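Local coordinates for protein Hcp1 family type VI secretion system effector (PDB 3V4H) that probably serves as a ring-forming Hcp component of the type VI secretion system, whose stacked hexamers are thought to build the tube that such systems expel, at residues 152-160 and 171-179. Sequence-based numbering, arbitrary orientation.
Sequences SFTKMTQDY and GVISANYDV
Met156 with Tyr177, Gln158 with Ala175 and Tyr160 with Ile173 are the hydrogen-bonded pairs of an antiparallel hairpin, a worked example of how the outermost strand pair of this chain's sheet can differ in chemistry between its two faces. Each pair exchanges two backbone bonds; the straightest runs from Tyr160 N to Ile173 O (2.9 Å, 179° at the hydrogen). Val179 N adds a seventh bond, to Thr154 O at 2.7 Å.

On the face carrying these pairs the packing between the strands is mostly apolar, though Gln158 also lies there. Ile173 CD1 reaches the edge of the Tyr160 ring, 4.0 Å from CD2 and near the ring plane, the two side chains running side by side.

The other face is largely polar. Ser174 OG is modelled as donating to Asp159 OD1, but 2.4 Å is doubtfully short, while Asp159 CB rests on Val172 CG1 (3.7 Å). Asp178 OD1 lies against the aliphatic shaft of Lys155, whose bend at chi3 (-93°) leaves NZ 4.2 Å from OD1, too far for a salt bridge.

Strand 119-126 flanks the inner strand; Ala175 packs on Ser95 and Tyr177 on Leu98 of a second subunit. The chemistry thus implies a backbone-held hairpin that offers one face to a neighbouring subunit and keeps its charged groups on the other.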
ATOM      1  N   SER A 152      21.728 -15.911  10.947  1.00 58.81           N
ATOM      2  CA  SER A 152      22.568 -15.351  12.008  1.00 58.38           C
ATOM      3  C   SER A 152      24.025 -15.493  11.684  1.00 59.99           C
ATOM      4  O   SER A 152      24.363 -16.395  10.939  1.00 64.12           O
ATOM      5  CB  SER A 152      22.403 -16.205  13.256  1.00 59.98           C
ATOM      6  OG  SER A 152      21.729 -15.443  14.179  1.00 61.82           O
ATOM      7  N   PHE A 153      24.890 -14.679  12.310  1.00 59.99           N
ATOM      8  CA  PHE A 153      26.339 -14.905  12.228  1.00 60.15           C
ATOM      9  C   PHE A 153      27.089 -14.199  13.369  1.00 63.66           C
ATOM     10  O   PHE A 153      26.607 -13.230  13.964  1.00 67.05           O
ATOM     11  CB  PHE A 153      26.893 -14.526  10.835  1.00 56.47           C
ATOM     12  CG  PHE A 153      26.558 -13.125  10.415  1.00 57.06           C
ATOM     13  CD1 PHE A 153      27.392 -12.055  10.754  1.00 57.62           C
ATOM     14  CD2 PHE A 153      25.391 -12.859   9.727  1.00 57.56           C
ATOM     15  CE1 PHE A 153      27.069 -10.757  10.416  1.00 56.22           C
ATOM     16  CE2 PHE A 153      25.068 -11.562   9.342  1.00 56.56           C
ATOM     17  CZ  PHE A 153      25.892 -10.515   9.685  1.00 58.03           C
ATOM     18  N   THR A 154      28.248 -14.730  13.742  1.00 65.04           N
ATOM     19  CA  THR A 154      29.026 -14.120  14.812  1.00 65.76           C
ATOM     20  C   THR A 154      30.071 -13.144  14.279  1.00 63.03           C
ATOM     21  O   THR A 154      30.426 -12.211  14.971  1.00 66.34           O
ATOM     22  CB  THR A 154      29.652 -15.202  15.715  1.00 71.44           C
ATOM     23  OG1 THR A 154      30.235 -16.206  14.881  1.00 73.21           O
ATOM     24  CG2 THR A 154      28.567 -15.841  16.572  1.00 71.52           C
ATOM     25  N   LYS A 155      30.552 -13.361  13.054  1.00 60.64           N
ATOM     26  CA  LYS A 155      31.513 -12.474  12.409  1.00 60.20           C
ATOM     27  C   LYS A 155      31.221 -12.378  10.931  1.00 58.84           C
ATOM     28  O   LYS A 155      30.597 -13.275  10.361  1.00 56.71           O
ATOM     29  CB  LYS A 155      32.938 -12.999  12.551  1.00 63.77           C
ATOM     30  CG  LYS A 155      33.341 -13.269  13.987  1.00 68.43           C
ATOM     31  CD  LYS A 155      34.813 -13.615  14.099  1.00 73.19           C
ATOM     32  CE  LYS A 155      35.085 -15.109  14.046  1.00 73.98           C
ATOM     33  NZ  LYS A 155      36.356 -15.379  14.752  1.00 76.82           N
ATOM     34  N   MET A 156      31.678 -11.287  10.324  1.00 57.43           N
ATOM     35  CA  MET A 156      31.661 -11.158   8.873  1.00 56.40           C
ATOM     36  C   MET A 156      32.836 -10.334   8.375  1.00 54.87           C
ATOM     37  O   MET A 156      33.345  -9.492   9.093  1.00 57.11           O
ATOM     38  CB  MET A 156      30.346 -10.487   8.415  1.00 59.43           C
ATOM     39  CG  MET A 156      30.101  -9.048   8.866  1.00 60.57           C
ATOM     40  SD  MET A 156      30.967  -7.765   7.923  1.00 66.23           S
ATOM     41  CE  MET A 156      30.602  -8.305   6.286  1.00 51.11           C
ATOM     42  N   THR A 157      33.208 -10.530   7.114  1.00 55.32           N
ATOM     43  CA  THR A 157      34.161  -9.666   6.429  1.00 54.52           C
ATOM     44  C   THR A 157      33.541  -9.212   5.132  1.00 52.57           C
ATOM     45  O   THR A 157      32.902 -10.016   4.453  1.00 51.75           O
ATOM     46  CB  THR A 157      35.451 -10.427   6.161  1.00 57.56           C
ATOM     47  OG1 THR A 157      36.173 -10.553   7.404  1.00 65.04           O
ATOM     48  CG2 THR A 157      36.344  -9.691   5.173  1.00 60.66           C
ATOM     49  N   GLN A 158      33.701  -7.936   4.780  1.00 51.33           N
ATOM     50  CA  GLN A 158      33.215  -7.465   3.493  1.00 51.35           C
ATOM     51  C   GLN A 158      34.380  -6.886   2.742  1.00 51.80           C
ATOM     52  O   GLN A 158      35.052  -5.979   3.251  1.00 53.68           O
ATOM     53  CB  GLN A 158      32.117  -6.396   3.708  1.00 53.02           C
ATOM     54  CG  GLN A 158      31.551  -5.771   2.461  1.00 59.39           C
ATOM     55  CD  GLN A 158      30.801  -4.470   2.766  1.00 60.57           C
ATOM     56  OE1 GLN A 158      31.354  -3.556   3.362  1.00 60.81           O
ATOM     57  NE2 GLN A 158      29.546  -4.410   2.382  1.00 57.40           N
ATOM     58  N   ASP A 159      34.618  -7.408   1.537  1.00 50.70           N
ATOM     59  CA  ASP A 159      35.690  -6.933   0.658  1.00 49.71           C
ATOM     60  C   ASP A 159      35.129  -6.368  -0.623  1.00 48.44           C
ATOM     61  O   ASP A 159      34.355  -7.050  -1.318  1.00 47.39           O
ATOM     62  CB  ASP A 159      36.611  -8.075   0.261  1.00 51.80           C
ATOM     63  CG  ASP A 159      37.399  -8.669   1.442  1.00 52.96           C
ATOM     64  OD1 ASP A 159      37.941  -7.944   2.300  1.00 53.92           O
ATOM     65  OD2 ASP A 159      37.464  -9.902   1.492  1.00 61.73           O
ATOM     66  N   TYR A 160      35.500  -5.134  -0.942  1.00 44.17           N
ATOM     67  CA  TYR A 160      35.178  -4.547  -2.229  1.00 44.13           C
ATOM     68  C   TYR A 160      36.467  -4.399  -3.052  1.00 47.55           C
ATOM     69  O   TYR A 160      37.467  -3.792  -2.597  1.00 46.22           O
ATOM     70  CB  TYR A 160      34.505  -3.176  -1.968  1.00 44.70           C
ATOM     71  CG  TYR A 160      34.166  -2.428  -3.233  1.00 44.63           C
ATOM     72  CD1 TYR A 160      32.932  -2.567  -3.811  1.00 42.57           C
ATOM     73  CD2 TYR A 160      35.096  -1.591  -3.858  1.00 46.77           C
ATOM     74  CE1 TYR A 160      32.631  -1.944  -5.003  1.00 43.11           C
ATOM     75  CE2 TYR A 160      34.800  -0.954  -5.060  1.00 44.22           C
ATOM     76  CZ  TYR A 160      33.528  -1.134  -5.607  1.00 47.44           C
ATOM     77  OH  TYR A 160      33.153  -0.499  -6.785  1.00 47.55           O
ATOM     78  N   GLY A 171      43.308  -3.299  -5.998  1.00 60.84           N
ATOM     79  CA  GLY A 171      43.182  -3.342  -4.559  1.00 60.12           C
ATOM     80  C   GLY A 171      41.830  -3.749  -4.027  1.00 56.30           C
ATOM     81  O   GLY A 171      40.929  -4.100  -4.765  1.00 50.56           O
ATOM     82  N   VAL A 172      41.738  -3.726  -2.712  1.00 54.25           N
ATOM     83  CA  VAL A 172      40.570  -4.183  -2.002  1.00 50.01           C
ATOM     84  C   VAL A 172      40.407  -3.248  -0.839  1.00 48.46           C
ATOM     85  O   VAL A 172      41.426  -2.845  -0.226  1.00 47.51           O
ATOM     86  CB  VAL A 172      40.776  -5.610  -1.453  1.00 50.37           C
ATOM     87  CG1 VAL A 172      39.517  -6.097  -0.743  1.00 46.74           C
ATOM     88  CG2 VAL A 172      41.182  -6.595  -2.577  1.00 48.43           C
ATOM     89  N   ILE A 173      39.165  -2.873  -0.550  1.00 45.74           N
ATOM     90  CA  ILE A 173      38.808  -2.158   0.684  1.00 48.23           C
ATOM     91  C   ILE A 173      37.942  -3.073   1.495  1.00 45.81           C
ATOM     92  O   ILE A 173      36.974  -3.601   0.997  1.00 44.43           O
ATOM     93  CB  ILE A 173      37.978  -0.868   0.479  1.00 50.64           C
ATOM     94  CG1 ILE A 173      38.720   0.056  -0.451  1.00 57.27           C
ATOM     95  CG2 ILE A 173      37.762  -0.172   1.842  1.00 53.37           C
ATOM     96  CD1 ILE A 173      38.141   0.022  -1.842  1.00 60.17           C
ATOM     97  N   SER A 174      38.198  -3.144   2.782  1.00 45.91           N
ATOM     98  CA  SER A 174      37.572  -4.153   3.587  1.00 48.61           C
ATOM     99  C   SER A 174      37.053  -3.583   4.879  1.00 52.78           C
ATOM    100  O   SER A 174      37.567  -2.584   5.417  1.00 54.77           O
ATOM    101  CB  SER A 174      38.644  -5.182   3.992  1.00 51.94           C
ATOM    102  OG  SER A 174      39.083  -5.912   2.885  1.00 56.18           O
ATOM    103  N   ALA A 175      36.095  -4.293   5.426  1.00 54.11           N
ATOM    104  CA  ALA A 175      35.578  -3.985   6.715  1.00 55.47           C
ATOM    105  C   ALA A 175      35.398  -5.347   7.309  1.00 56.31           C
ATOM    106  O   ALA A 175      35.201  -6.310   6.573  1.00 53.98           O
ATOM    107  CB  ALA A 175      34.245  -3.274   6.583  1.00 55.82           C
ATOM    108  N   ASN A 176      35.466  -5.443   8.621  1.00 59.25           N
ATOM    109  CA  ASN A 176      35.100  -6.677   9.275  1.00 65.80           C
ATOM    110  C   ASN A 176      34.406  -6.384  10.598  1.00 69.06           C
ATOM    111  O   ASN A 176      34.480  -5.267  11.110  1.00 73.38           O
ATOM    112  CB  ASN A 176      36.326  -7.573   9.449  1.00 67.89           C
ATOM    113  CG  ASN A 176      37.277  -7.056  10.490  1.00 75.81           C
ATOM    114  OD1 ASN A 176      37.431  -7.664  11.554  1.00 83.39           O
ATOM    115  ND2 ASN A 176      37.908  -5.910  10.215  1.00 76.83           N
ATOM    116  N   TYR A 177      33.698  -7.362  11.145  1.00 69.29           N
ATOM    117  CA  TYR A 177      32.987  -7.134  12.411  1.00 71.90           C
ATOM    118  C   TYR A 177      32.753  -8.439  13.133  1.00 71.39           C
ATOM    119  O   TYR A 177      32.594  -9.491  12.520  1.00 66.96           O
ATOM    120  CB  TYR A 177      31.651  -6.389  12.181  1.00 72.72           C
ATOM    121  CG  TYR A 177      30.809  -6.198  13.427  1.00 75.58           C
ATOM    122  CD1 TYR A 177      31.123  -5.216  14.375  1.00 81.18           C
ATOM    123  CD2 TYR A 177      29.710  -7.032  13.673  1.00 76.39           C
ATOM    124  CE1 TYR A 177      30.353  -5.068  15.516  1.00 82.54           C
ATOM    125  CE2 TYR A 177      28.940  -6.899  14.805  1.00 78.36           C
ATOM    126  CZ  TYR A 177      29.265  -5.926  15.726  1.00 83.36           C
ATOM    127  OH  TYR A 177      28.467  -5.838  16.837  1.00 85.49           O
ATOM    128  N   ASP A 178      32.695  -8.333  14.447  1.00 77.23           N
ATOM    129  CA  ASP A 178      32.633  -9.478  15.305  1.00 80.90           C
ATOM    130  C   ASP A 178      31.625  -9.176  16.387  1.00 86.29           C
ATOM    131  O   ASP A 178      31.775  -8.175  17.097  1.00 88.06           O
ATOM    132  CB  ASP A 178      34.001  -9.661  15.921  1.00 85.22           C
ATOM    133  CG  ASP A 178      34.167 -10.995  16.577  1.00 89.39           C
ATOM    134  OD1 ASP A 178      35.174 -11.652  16.245  1.00 88.43           O
ATOM    135  OD2 ASP A 178      33.309 -11.384  17.413  1.00 90.09           O
ATOM    136  N   VAL A 179      30.593 -10.013  16.516  1.00 87.94           N
ATOM    137  CA  VAL A 179      29.793 -10.006  17.755  1.00 93.28           C
ATOM    138  C   VAL A 179      30.690 -10.385  18.937  1.00 96.04           C
ATOM    139  O   VAL A 179      30.657  -9.763  19.995  1.00102.94           O
ATOM    140  CB  VAL A 179      28.626 -10.993  17.711  1.00 92.30           C
ATOM    141  CG1 VAL A 179      27.868 -10.946  19.032  1.00 95.27           C
ATOM    142  CG2 VAL A 179      27.712 -10.681  16.537  1.00 88.60           C
TER